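Local coordinates for protein ulvan Lyase-PL25 (Pseudoalteromonas sp. PLSV, PDB 5UAM) that degrades ulvan, the sulfated cell-wall polysaccharide of green seaweeds, as a polysaccharide lyase of family 25 with a beta-propeller fold, at residues Ala223-Gly228 against Ile233-Asp238; Ile52-Tyr57 against Tyr147-Trp152; Ile84-Arg89 against Ala137-Val142. One frame throughout, in Å; residues are numbered along the deposited sequence.

Overall arrangement
All three contacts belong to one beta-propeller chain. Interactions 2 and 3 are neighbours, their centres about 17 Å apart, touching where W152 CE3 comes within 3.4 Å of V142 C: both bring other parts of the chain against the four-stranded sheet that contains strands 139-143 and 152-154. Interaction 1 sits deeper, its centre about 25 and 24 Å from those of interactions 2 and 3. It runs nearest the catalytic machinery, the A223 side chain being about 8 Å from that of Y164, the likely proton acceptor. E86 of interaction 3 lies about 11 Å from the probable proton donor H99, side chain to side chain, whereas interaction 2 lies away from the catalytic, substrate and zinc sites.

Interaction 1: residues Ala223-Gly228 against Ile233-Asp238; sequences AWAGKG and IIVSYD
W224 and S236 face each other as a hydrogen-bonded antiparallel pair: W224 N meets S236 O at 2.8 Å, and S236 N returns a bond to W224 O. G226 and I234 repeat the exchange, G226 N lying 2.9 Å from I234 O with an N-H...O angle of 166°. Between these rungs A225 CB packs against V235 CG2 at 4.0 Å, and A223 CB touches V235 CG1 on the same face. On the other face W224 holds CG anti to its backbone N (chi1 -165°), which lays the indole beside G226, where a side chain would run into CZ3. I234 reaches over the strand end, its CG1 3.7 Å from K227 O and its CG2 4.0 Å from G228 CA. Cutting I234 back to an alanine would probably open a gap beside G228 and leave F263 of the next strand without part of its packing. Further out, Q166 bonds A225 N and A223 O, while W224 gives NE1 to I40 O and stacks on H43. Strand 258-267 pairs with the far edge of I233-D238. Joined by a short turn, the two strands form a beta hairpin within the antiparallel meander that continues there, as in the up-and-down sheets of a beta-propeller.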
ATOM      1  N   ALA A 223       1.919  -4.779  -7.510  1.00 12.50           N
ATOM      2  CA  ALA A 223       1.586  -5.869  -6.600  1.00 12.67           C
ATOM      3  C   ALA A 223       1.320  -5.345  -5.197  1.00 12.03           C
ATOM      4  O   ALA A 223       1.830  -4.302  -4.792  1.00 12.52           O
ATOM      5  CB  ALA A 223       2.734  -6.896  -6.541  1.00 13.78           C
ATOM      6  N   TRP A 224       0.515  -6.099  -4.457  1.00 11.98           N
ATOM      7  CA  TRP A 224       0.256  -5.885  -3.044  1.00 11.27           C
ATOM      8  C   TRP A 224       0.438  -7.220  -2.344  1.00 12.53           C
ATOM      9  O   TRP A 224      -0.278  -8.196  -2.640  1.00 12.24           O
ATOM     10  CB  TRP A 224      -1.156  -5.355  -2.822  1.00 11.21           C
ATOM     11  CG  TRP A 224      -1.436  -4.763  -1.470  1.00 12.35           C
ATOM     12  CD1 TRP A 224      -1.379  -3.438  -1.131  1.00 12.75           C
ATOM     13  CD2 TRP A 224      -1.826  -5.459  -0.278  1.00 11.25           C
ATOM     14  NE1 TRP A 224      -1.727  -3.265   0.180  1.00 12.47           N
ATOM     15  CE2 TRP A 224      -2.009  -4.494   0.726  1.00 12.06           C
ATOM     16  CE3 TRP A 224      -2.057  -6.804   0.035  1.00 12.96           C
ATOM     17  CZ2 TRP A 224      -2.391  -4.830   2.018  1.00 13.53           C
ATOM     18  CZ3 TRP A 224      -2.437  -7.120   1.325  1.00 13.24           C
ATOM     19  CH2 TRP A 224      -2.595  -6.159   2.282  1.00 14.22           C
ATOM     20  N   ALA A 225       1.403  -7.265  -1.433  1.00 12.40           N
ATOM     21  CA  ALA A 225       1.731  -8.465  -0.687  1.00 11.67           C
ATOM     22  C   ALA A 225       1.318  -8.308   0.759  1.00 11.70           C
ATOM     23  O   ALA A 225       1.575  -7.271   1.380  1.00 13.16           O
ATOM     24  CB  ALA A 225       3.233  -8.727  -0.740  1.00 14.93           C
ATOM     25  N   GLY A 226       0.702  -9.346   1.323  1.00 12.60           N
ATOM     26  CA  GLY A 226       0.302  -9.338   2.712  1.00 13.38           C
ATOM     27  C   GLY A 226       0.387 -10.725   3.307  1.00 14.32           C
ATOM     28  O   GLY A 226       0.640 -11.706   2.609  1.00 14.96           O
ATOM     29  N   LYS A 227       0.162 -10.802   4.612  1.00 16.40           N
ATOM     30  CA  LYS A 227       0.141 -12.091   5.284  1.00 18.67           C
ATOM     31  C   LYS A 227      -1.026 -12.933   4.816  1.00 19.70           C
ATOM     32  O   LYS A 227      -2.135 -12.440   4.576  1.00 21.05           O
ATOM     33  CB  LYS A 227      -0.002 -11.884   6.778  1.00 29.63           C
ATOM     34  CG  LYS A 227       1.302 -11.683   7.462  1.00 41.74           C
ATOM     35  CD  LYS A 227       1.979 -13.015   7.715  1.00 40.94           C
ATOM     36  CE  LYS A 227       3.059 -12.872   8.763  1.00 45.97           C
ATOM     37  NZ  LYS A 227       2.520 -12.474  10.090  1.00 52.93           N
ATOM     38  N   GLY A 228      -0.763 -14.221   4.672  1.00 17.13           N
ATOM     39  CA  GLY A 228      -1.782 -15.220   4.526  1.00 20.48           C
ATOM     40  C   GLY A 228      -1.989 -15.937   5.836  1.00 23.99           C
ATOM     41  O   GLY A 228      -1.941 -15.335   6.911  1.00 27.44           O
ATOM     42  N   ILE A 233       2.584 -15.963   2.485  1.00 14.52           N
ATOM     43  CA  ILE A 233       2.347 -14.586   2.076  1.00 14.52           C
ATOM     44  C   ILE A 233       1.496 -14.641   0.818  1.00 13.64           C
ATOM     45  O   ILE A 233       1.696 -15.511  -0.034  1.00 15.16           O
ATOM     46  CB  ILE A 233       3.695 -13.880   1.824  1.00 13.73           C
ATOM     47  CG1 ILE A 233       4.385 -13.613   3.171  1.00 16.37           C
ATOM     48  CG2 ILE A 233       3.536 -12.603   0.975  1.00 16.14           C
ATOM     49  CD1 ILE A 233       5.824 -13.124   3.039  1.00 16.45           C
ATOM     50  N   ILE A 234       0.527 -13.744   0.703  1.00 13.60           N
ATOM     51  CA  ILE A 234      -0.374 -13.715  -0.442  1.00 13.62           C
ATOM     52  C   ILE A 234      -0.147 -12.418  -1.206  1.00 13.36           C
ATOM     53  O   ILE A 234       0.227 -11.395  -0.622  1.00 13.49           O
ATOM     54  CB  ILE A 234      -1.853 -13.892  -0.033  1.00 14.65           C
ATOM     55  CG1 ILE A 234      -2.322 -12.804   0.919  1.00 13.60           C
ATOM     56  CG2 ILE A 234      -2.061 -15.299   0.544  1.00 16.64           C
ATOM     57  CD1 ILE A 234      -3.826 -12.834   1.163  1.00 15.11           C
ATOM     58  N   VAL A 235      -0.303 -12.479  -2.523  1.00 12.96           N
ATOM     59  CA  VAL A 235       0.027 -11.354  -3.391  1.00 14.22           C
ATOM     60  C   VAL A 235      -1.067 -11.197  -4.446  1.00 13.66           C
ATOM     61  O   VAL A 235      -1.324 -12.135  -5.211  1.00 13.56           O
ATOM     62  CB  VAL A 235       1.394 -11.534  -4.069  1.00 14.39           C
ATOM     63  CG1 VAL A 235       1.762 -10.283  -4.870  1.00 16.98           C
ATOM     64  CG2 VAL A 235       2.469 -11.866  -3.021  1.00 16.09           C
ATOM     65  N   SER A 236      -1.673 -10.003  -4.520  1.00 12.53           N
ATOM     66  CA  SER A 236      -2.569  -9.660  -5.608  1.00 12.84           C
ATOM     67  C   SER A 236      -1.883  -8.618  -6.472  1.00 13.44           C
ATOM     68  O   SER A 236      -1.078  -7.817  -5.991  1.00 15.74           O
ATOM     69  CB  SER A 236      -3.921  -9.154  -5.120  1.00 14.65           C
ATOM     70  OG  SER A 236      -3.753  -8.027  -4.286  1.00 15.47           O
ATOM     71  N   TYR A 237      -2.175  -8.637  -7.759  1.00 12.66           N
ATOM     72  CA  TYR A 237      -1.443  -7.743  -8.641  1.00 13.77           C
ATOM     73  C   TYR A 237      -2.256  -7.456  -9.891  1.00 14.38           C
ATOM     74  O   TYR A 237      -3.082  -8.261 -10.301  1.00 13.88           O
ATOM     75  CB  TYR A 237      -0.067  -8.303  -9.011  1.00 14.48           C
ATOM     76  CG  TYR A 237       0.039  -9.747  -9.477  1.00 12.86           C
ATOM     77  CD1 TYR A 237      -0.010 -10.806  -8.567  1.00 14.57           C
ATOM     78  CD2 TYR A 237       0.300 -10.043 -10.806  1.00 14.64           C
ATOM     79  CE1 TYR A 237       0.166 -12.099  -8.978  1.00 15.16           C
ATOM     80  CE2 TYR A 237       0.477 -11.337 -11.222  1.00 15.28           C
ATOM     81  CZ  TYR A 237       0.419 -12.370 -10.305  1.00 15.14           C
ATOM     82  OH  TYR A 237       0.628 -13.670 -10.733  1.00 16.06           O
ATOM     83  N   ASP A 238      -2.032  -6.279 -10.471  1.00 14.13           N
ATOM     84  CA  ASP A 238      -2.562  -5.970 -11.798  1.00 15.23           C
ATOM     85  C   ASP A 238      -1.418  -5.753 -12.780  1.00 14.67           C
ATOM     86  O   ASP A 238      -0.249  -5.612 -12.403  1.00 14.57           O
ATOM     87  CB  ASP A 238      -3.609  -4.823 -11.812  1.00 14.48           C
ATOM     88  CG  ASP A 238      -3.063  -3.443 -11.410  1.00 15.87           C
ATOM     89  OD1 ASP A 238      -2.086  -3.327 -10.660  1.00 16.28           O
ATOM     90  OD2 ASP A 238      -3.684  -2.431 -11.838  1.00 16.71           O
TER

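Interaction 2: residues Ile52-Tyr57 against Tyr147-Trp152; sequences ITYVSY and YDISQW
Y54 meets I149 at the edge of its ring, where I149 CG2 sits near the ring plane, 3.8 Å from Y54 CD2 and 4.0 Å from Y54 CE2. This is the close, buried half of the contact. With CG anti to the carbonyl carbon (chi1 -57°), Y54 projects from its strand towards the 147-152 loop. I52 CG2 lies over the rim of one face of the Y54 ring, and I112, M104 and I106 of the neighbouring sheet add to the apolar surroundings.

The Y147 end is looser. Y147 is exposed and touches a crystal neighbour, and the two tyrosine side chains cross at about a right angle without stacking: Y54 OH comes to the edge of the Y147 ring, 3.5 Å from CD1. A water fills in here, 2.7 Å from Y54 OH and donating to Y147 O at 2.6 Å. Behind, D148 OD1 takes S150 N in an Asx turn and also S150 OG, while W152 NE1 donates to I149 O from above its carbonyl plane. With no direct hydrogen bond between the segments, strand and loop are held by apolar packing and a single water bridge from the phenol oxygen to the loop backbone.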
ATOM      1  N   ILE A  52       0.058  -0.163  22.289  1.00 14.60           N
ATOM      2  CA  ILE A  52       0.548   1.048  21.648  1.00 14.29           C
ATOM      3  C   ILE A  52       0.275   0.917  20.159  1.00 13.98           C
ATOM      4  O   ILE A  52       0.587  -0.116  19.557  1.00 14.29           O
ATOM      5  CB  ILE A  52       2.062   1.233  21.861  1.00 15.14           C
ATOM      6  CG1 ILE A  52       2.453   1.092  23.340  1.00 21.61           C
ATOM      7  CG2 ILE A  52       2.519   2.546  21.236  1.00 16.46           C
ATOM      8  CD1 ILE A  52       1.924   2.148  24.231  1.00 26.94           C
ATOM      9  N   THR A  53      -0.285   1.960  19.559  1.00 13.40           N
ATOM     10  CA  THR A  53      -0.423   2.024  18.106  1.00 12.72           C
ATOM     11  C   THR A  53       0.623   2.984  17.555  1.00 13.93           C
ATOM     12  O   THR A  53       0.635   4.165  17.912  1.00 13.37           O
ATOM     13  CB  THR A  53      -1.830   2.419  17.657  1.00 13.72           C
ATOM     14  OG1 THR A  53      -2.772   1.478  18.165  1.00 14.41           O
ATOM     15  CG2 THR A  53      -1.949   2.405  16.131  1.00 13.34           C
ATOM     16  N   TYR A  54       1.506   2.460  16.713  1.00 12.03           N
ATOM     17  CA  TYR A  54       2.522   3.230  16.025  1.00 11.65           C
ATOM     18  C   TYR A  54       2.000   3.605  14.654  1.00 13.21           C
ATOM     19  O   TYR A  54       1.405   2.776  13.973  1.00 13.16           O
ATOM     20  CB  TYR A  54       3.796   2.397  15.871  1.00 12.26           C
ATOM     21  CG  TYR A  54       4.334   1.912  17.196  1.00 11.77           C
ATOM     22  CD1 TYR A  54       3.926   0.691  17.722  1.00 13.02           C
ATOM     23  CD2 TYR A  54       5.221   2.682  17.941  1.00 12.54           C
ATOM     24  CE1 TYR A  54       4.411   0.233  18.949  1.00 13.04           C
ATOM     25  CE2 TYR A  54       5.703   2.242  19.171  1.00 13.70           C
ATOM     26  CZ  TYR A  54       5.289   1.021  19.668  1.00 14.02           C
ATOM     27  OH  TYR A  54       5.736   0.570  20.881  1.00 16.18           O
ATOM     28  N   VAL A  55       2.233   4.846  14.243  1.00 12.38           N
ATOM     29  CA  VAL A  55       1.697   5.365  12.990  1.00 11.93           C
ATOM     30  C   VAL A  55       2.787   6.125  12.250  1.00 11.75           C
ATOM     31  O   VAL A  55       3.608   6.813  12.872  1.00 13.95           O
ATOM     32  CB  VAL A  55       0.471   6.262  13.238  1.00 13.72           C
ATOM     33  CG1 VAL A  55      -0.642   5.447  13.937  1.00 14.64           C
ATOM     34  CG2 VAL A  55       0.827   7.496  14.065  1.00 13.19           C
ATOM     35  N   SER A  56       2.809   5.987  10.924  1.00 11.74           N
ATOM     36  CA  SER A  56       3.779   6.699  10.100  1.00 11.88           C
ATOM     37  C   SER A  56       3.119   7.267   8.850  1.00 13.11           C
ATOM     38  O   SER A  56       2.154   6.715   8.311  1.00 13.70           O
ATOM     39  CB  SER A  56       4.969   5.819   9.722  1.00 13.26           C
ATOM     40  OG  SER A  56       4.617   4.823   8.776  1.00 14.48           O
ATOM     41  N   TYR A  57       3.665   8.388   8.385  1.00 11.91           N
ATOM     42  CA  TYR A  57       3.105   9.111   7.246  1.00 11.86           C
ATOM     43  C   TYR A  57       4.201  10.015   6.678  1.00 12.12           C
ATOM     44  O   TYR A  57       5.255  10.212   7.282  1.00 12.21           O
ATOM     45  CB  TYR A  57       1.858   9.941   7.655  1.00 11.41           C
ATOM     46  CG  TYR A  57       2.225  11.023   8.637  1.00 12.30           C
ATOM     47  CD1 TYR A  57       2.398  10.739   9.991  1.00 14.04           C
ATOM     48  CD2 TYR A  57       2.473  12.323   8.206  1.00 11.71           C
ATOM     49  CE1 TYR A  57       2.820  11.718  10.873  1.00 13.93           C
ATOM     50  CE2 TYR A  57       2.887  13.321   9.093  1.00 13.14           C
ATOM     51  CZ  TYR A  57       3.061  13.001  10.426  1.00 14.26           C
ATOM     52  OH  TYR A  57       3.463  13.982  11.310  1.00 15.51           O
ATOM     53  N   TYR A 147      11.384   0.006  20.857  1.00 14.69           N
ATOM     54  CA  TYR A 147      10.120   0.615  21.279  1.00 15.09           C
ATOM     55  C   TYR A 147      10.214   2.112  21.527  1.00 18.11           C
ATOM     56  O   TYR A 147       9.370   2.675  22.221  1.00 22.16           O
ATOM     57  CB  TYR A 147       9.511  -0.128  22.476  1.00 16.92           C
ATOM     58  CG  TYR A 147       9.241  -1.554  22.104  1.00 15.61           C
ATOM     59  CD1 TYR A 147       8.283  -1.844  21.156  1.00 17.38           C
ATOM     60  CD2 TYR A 147       9.982  -2.597  22.644  1.00 16.18           C
ATOM     61  CE1 TYR A 147       8.043  -3.123  20.746  1.00 18.01           C
ATOM     62  CE2 TYR A 147       9.749  -3.914  22.237  1.00 16.02           C
ATOM     63  CZ  TYR A 147       8.774  -4.155  21.279  1.00 17.08           C
ATOM     64  OH  TYR A 147       8.492  -5.425  20.842  1.00 18.52           O
ATOM     65  N   ASP A 148      11.221   2.770  20.963  1.00 17.07           N
ATOM     66  CA  ASP A 148      11.469   4.189  21.197  1.00 16.85           C
ATOM     67  C   ASP A 148      11.480   4.860  19.831  1.00 16.34           C
ATOM     68  O   ASP A 148      12.393   4.635  19.034  1.00 16.82           O
ATOM     69  CB  ASP A 148      12.814   4.372  21.906  1.00 17.87           C
ATOM     70  CG  ASP A 148      13.138   5.820  22.218  1.00 24.08           C
ATOM     71  OD1 ASP A 148      12.535   6.718  21.612  1.00 18.59           O
ATOM     72  OD2 ASP A 148      14.034   6.077  23.065  1.00 27.47           O
ATOM     73  N   ILE A 149      10.456   5.670  19.550  1.00 15.77           N
ATOM     74  CA  ILE A 149      10.308   6.283  18.236  1.00 14.79           C
ATOM     75  C   ILE A 149      11.000   7.628  18.106  1.00 15.38           C
ATOM     76  O   ILE A 149      10.828   8.298  17.084  1.00 15.56           O
ATOM     77  CB  ILE A 149       8.831   6.439  17.844  1.00 16.25           C
ATOM     78  CG1 ILE A 149       8.084   7.328  18.826  1.00 20.49           C
ATOM     79  CG2 ILE A 149       8.200   5.058  17.691  1.00 22.32           C
ATOM     80  CD1 ILE A 149       6.767   7.846  18.218  1.00 22.23           C
ATOM     81  N   SER A 150      11.774   8.040  19.118  1.00 15.74           N
ATOM     82  CA  SER A 150      12.314   9.400  19.133  1.00 15.72           C
ATOM     83  C   SER A 150      13.669   9.545  18.451  1.00 18.27           C
ATOM     84  O   SER A 150      14.059  10.678  18.133  1.00 23.71           O
ATOM     85  CB  SER A 150      12.396   9.933  20.568  1.00 17.67           C
ATOM     86  OG  SER A 150      13.387   9.260  21.331  1.00 19.23           O
ATOM     87  N   GLN A 151      14.417   8.466  18.239  1.00 15.14           N
ATOM     88  CA  GLN A 151      15.771   8.568  17.703  1.00 17.10           C
ATOM     89  C   GLN A 151      16.013   7.452  16.701  1.00 16.71           C
ATOM     90  O   GLN A 151      15.623   6.303  16.936  1.00 15.45           O
ATOM     91  CB  GLN A 151      16.837   8.469  18.812  1.00 18.65           C
ATOM     92  CG  GLN A 151      16.741   9.488  19.908  1.00 24.51           C
ATOM     93  CD  GLN A 151      17.807   9.234  20.982  1.00 38.76           C
ATOM     94  OE1 GLN A 151      18.879   8.697  20.691  1.00 38.36           O
ATOM     95  NE2 GLN A 151      17.499   9.579  22.227  1.00 43.24           N
ATOM     96  N   TRP A 152      16.680   7.800  15.596  1.00 15.84           N
ATOM     97  CA  TRP A 152      16.772   6.952  14.415  1.00 16.09           C
ATOM     98  C   TRP A 152      18.198   6.898  13.884  1.00 16.80           C
ATOM     99  O   TRP A 152      18.985   7.836  14.052  1.00 19.30           O
ATOM    100  CB  TRP A 152      15.831   7.508  13.316  1.00 17.08           C
ATOM    101  CG  TRP A 152      14.436   7.410  13.812  1.00 15.24           C
ATOM    102  CD1 TRP A 152      13.777   8.308  14.610  1.00 16.42           C
ATOM    103  CD2 TRP A 152      13.569   6.310  13.636  1.00 14.35           C
ATOM    104  NE1 TRP A 152      12.529   7.818  14.922  1.00 15.40           N
ATOM    105  CE2 TRP A 152      12.384   6.587  14.339  1.00 15.09           C
ATOM    106  CE3 TRP A 152      13.661   5.111  12.927  1.00 15.28           C
ATOM    107  CZ2 TRP A 152      11.323   5.688  14.381  1.00 16.00           C
ATOM    108  CZ3 TRP A 152      12.597   4.230  12.958  1.00 15.50           C
ATOM    109  CH2 TRP A 152      11.441   4.530  13.689  1.00 16.24           C
TER
HETATM  110  O   HOH W   1       6.773   2.524  22.429  1.00 17.55           O

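Interaction 3: residues Ile84-Arg89 against Ala137-Val142; sequences ISELGR and ANKHAV
E86 sets CG anti to its carbonyl carbon (chi1 -63°) and then runs extended, carrying its carboxylate to A137; K139 leaves its strand in the same sense, stays extended as far as CE, which brings CE to the glutamate's CG, and turns only NZ aside at chi4 (-72°). The two side chains cross at about a right angle. In the beta-propeller, the contact sets the loop between strands 75-81 and 103-106 against the start of strand 139-143, a strand of the following sheet.

One direct hydrogen bond joins the segments: A137 N donates to E86 OE1 at 2.9 Å, nearly straight at 167°, yet it arrives from above the carboxylate plane. OE1 has a second donor in Q122 NE2. The methyl of A137 lies over the same face, CB 3.6 Å from E86 OE1. Near the lysine's tip, K139 CE lies 4.1 Å from E86 CG, and K139 CD comes 3.6 Å from I84 O.

The loop is shaped by its own bonds. S85 OG accepts from L87 N, an ST turn, and R89 NH1 donates to S85 O while also forming a salt bridge to D63. A water ties the two backbones together, accepting from E86 N and donating to A137 O at 2.8 Å. The unlike charges of E86 and K139 stop short of a salt bridge, with K139 NZ 4.3 Å from E86 OE2, but probably still attract each other; a second water spans them, donating to E86 OE2 at 2.6 Å and accepting from K139 NZ at 2.9 Å.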
ATOM      1  N   ILE A  84      15.698  11.035   6.049  1.00 14.38           N
ATOM      2  CA  ILE A  84      15.821  12.158   5.129  0.67 14.17           C
ATOM      3  C   ILE A  84      15.664  11.619   3.716  1.00 14.82           C
ATOM      4  O   ILE A  84      16.529  10.893   3.218  1.00 16.74           O
ATOM      5  CB  ILE A  84      17.149  12.904   5.309  0.67 16.88           C
ATOM      6  CG1 ILE A  84      17.226  13.492   6.726  0.67 21.99           C
ATOM      7  CG2 ILE A  84      17.306  13.991   4.237  0.67 18.79           C
ATOM      8  CD1 ILE A  84      18.552  14.134   7.057  0.67 23.49           C
ATOM      9  N   SER A  85      14.574  11.997   3.063  1.00 13.92           N
ATOM     10  CA  SER A  85      14.264  11.523   1.724  1.00 14.48           C
ATOM     11  C   SER A  85      14.839  12.421   0.635  1.00 15.31           C
ATOM     12  O   SER A  85      14.687  13.647   0.666  1.00 15.91           O
ATOM     13  CB  SER A  85      12.753  11.473   1.522  1.00 15.77           C
ATOM     14  OG  SER A  85      12.469  11.099   0.181  1.00 15.50           O
ATOM     15  N   GLU A  86      15.438  11.795  -0.381  1.00 14.32           N
ATOM     16  CA  GLU A  86      15.862  12.547  -1.560  1.00 14.51           C
ATOM     17  C   GLU A  86      14.675  13.135  -2.317  1.00 14.54           C
ATOM     18  O   GLU A  86      14.847  14.109  -3.061  1.00 17.03           O
ATOM     19  CB  GLU A  86      16.671  11.633  -2.500  1.00 15.05           C
ATOM     20  CG  GLU A  86      17.944  11.134  -1.898  1.00 15.74           C
ATOM     21  CD  GLU A  86      18.686  10.141  -2.769  1.00 21.14           C
ATOM     22  OE1 GLU A  86      18.150   9.696  -3.806  1.00 17.39           O
ATOM     23  OE2 GLU A  86      19.837   9.814  -2.425  1.00 22.48           O
ATOM     24  N   LEU A  87      13.496  12.537  -2.180  1.00 14.57           N
ATOM     25  CA  LEU A  87      12.371  12.962  -2.991  1.00 14.58           C
ATOM     26  C   LEU A  87      11.892  14.355  -2.641  1.00 16.88           C
ATOM     27  O   LEU A  87      11.298  15.009  -3.493  1.00 18.21           O
ATOM     28  CB  LEU A  87      11.229  11.965  -2.876  1.00 15.10           C
ATOM     29  CG  LEU A  87      11.527  10.578  -3.445  1.00 14.57           C
ATOM     30  CD1 LEU A  87      10.358   9.670  -3.140  1.00 15.17           C
ATOM     31  CD2 LEU A  87      11.808  10.642  -4.950  1.00 14.73           C
ATOM     32  N   GLY A  88      12.152  14.829  -1.434  1.00 15.50           N
ATOM     33  CA  GLY A  88      11.757  16.188  -1.076  1.00 18.01           C
ATOM     34  C   GLY A  88      12.784  17.250  -1.375  1.00 19.03           C
ATOM     35  O   GLY A  88      12.579  18.426  -1.035  1.00 21.31           O
ATOM     36  N   ARG A  89      13.885  16.891  -2.032  1.00 19.26           N
ATOM     37  CA  ARG A  89      15.022  17.777  -2.229  1.00 20.23           C
ATOM     38  C   ARG A  89      15.444  17.781  -3.694  1.00 21.84           C
ATOM     39  O   ARG A  89      16.613  17.999  -4.019  1.00 25.93           O
ATOM     40  CB  ARG A  89      16.151  17.383  -1.278  1.00 19.46           C
ATOM     41  CG  ARG A  89      15.719  17.582   0.178  1.00 23.57           C
ATOM     42  CD  ARG A  89      16.605  16.900   1.195  1.00 22.67           C
ATOM     43  NE  ARG A  89      16.151  17.228   2.539  1.00 21.25           N
ATOM     44  CZ  ARG A  89      15.146  16.631   3.172  1.00 17.57           C
ATOM     45  NH1 ARG A  89      14.461  15.643   2.600  1.00 17.34           N
ATOM     46  NH2 ARG A  89      14.814  17.026   4.399  1.00 19.19           N
ATOM     47  N   ALA A 137      16.618   7.302  -4.047  1.00 14.64           N
ATOM     48  CA  ALA A 137      17.108   6.033  -3.535  1.00 13.81           C
ATOM     49  C   ALA A 137      16.214   5.535  -2.412  1.00 14.10           C
ATOM     50  O   ALA A 137      15.901   6.275  -1.465  1.00 13.86           O
ATOM     51  CB  ALA A 137      18.523   6.216  -2.999  1.00 15.75           C
ATOM     52  N   ASN A 138      15.847   4.270  -2.497  1.00 12.48           N
ATOM     53  CA  ASN A 138      15.070   3.625  -1.450  1.00 11.92           C
ATOM     54  C   ASN A 138      15.939   3.418  -0.213  1.00 12.66           C
ATOM     55  O   ASN A 138      17.098   3.003  -0.306  1.00 14.75           O
ATOM     56  CB  ASN A 138      14.520   2.299  -1.971  1.00 12.07           C
ATOM     57  CG  ASN A 138      13.188   1.910  -1.341  1.00 13.22           C
ATOM     58  OD1 ASN A 138      12.356   2.764  -0.987  1.00 12.38           O
ATOM     59  ND2 ASN A 138      12.967   0.597  -1.229  1.00 14.93           N
ATOM     60  N   LYS A 139      15.359   3.679   0.953  1.00 11.93           N
ATOM     61  CA  LYS A 139      16.109   3.825   2.197  1.00 12.88           C
ATOM     62  C   LYS A 139      15.455   3.037   3.322  1.00 11.27           C
ATOM     63  O   LYS A 139      14.292   2.638   3.261  1.00 11.78           O
ATOM     64  CB  LYS A 139      16.221   5.291   2.603  1.00 11.82           C
ATOM     65  CG  LYS A 139      17.135   6.090   1.703  1.00 14.03           C
ATOM     66  CD  LYS A 139      17.010   7.593   1.958  1.00 16.77           C
ATOM     67  CE  LYS A 139      17.969   8.373   1.092  1.00 18.65           C
ATOM     68  NZ  LYS A 139      19.388   8.198   1.567  1.00 21.82           N
ATOM     69  N   HIS A 140      16.239   2.834   4.384  1.00 12.47           N
ATOM     70  CA  HIS A 140      15.819   2.002   5.504  1.00 12.42           C
ATOM     71  C   HIS A 140      16.417   2.617   6.756  1.00 12.81           C
ATOM     72  O   HIS A 140      17.645   2.701   6.881  1.00 14.21           O
ATOM     73  CB  HIS A 140      16.325   0.581   5.294  1.00 12.83           C
ATOM     74  CG  HIS A 140      16.093  -0.361   6.433  1.00 12.74           C
ATOM     75  ND1 HIS A 140      16.787  -1.552   6.547  1.00 13.39           N
ATOM     76  CD2 HIS A 140      15.261  -0.305   7.497  1.00 12.59           C
ATOM     77  CE1 HIS A 140      16.386  -2.187   7.633  1.00 13.69           C
ATOM     78  NE2 HIS A 140      15.462  -1.451   8.223  1.00 13.72           N
ATOM     79  N   ALA A 141      15.562   3.060   7.667  1.00 11.56           N
ATOM     80  CA  ALA A 141      15.964   3.591   8.954  1.00 12.57           C
ATOM     81  C   ALA A 141      15.492   2.655  10.051  1.00 13.10           C
ATOM     82  O   ALA A 141      14.511   1.924   9.906  1.00 13.05           O
ATOM     83  CB  ALA A 141      15.373   4.978   9.177  1.00 14.85           C
ATOM     84  N   VAL A 142      16.184   2.694  11.188  1.00 12.59           N
ATOM     85  CA  VAL A 142      15.798   1.856  12.319  1.00 13.48           C
ATOM     86  C   VAL A 142      15.901   2.675  13.598  1.00 12.20           C
ATOM     87  O   VAL A 142      16.769   3.542  13.743  1.00 13.97           O
ATOM     88  CB  VAL A 142      16.659   0.575  12.399  1.00 13.73           C
ATOM     89  CG1 VAL A 142      18.085   0.901  12.729  1.00 16.90           C
ATOM     90  CG2 VAL A 142      16.063  -0.408  13.413  1.00 15.01           C
TER
HETATM   91  O   HOH W   2      15.278   8.962  -0.941  1.00 15.35           O
HETATM   92  O   HOH W   3      20.669  10.291   0.033  1.00 24.64           O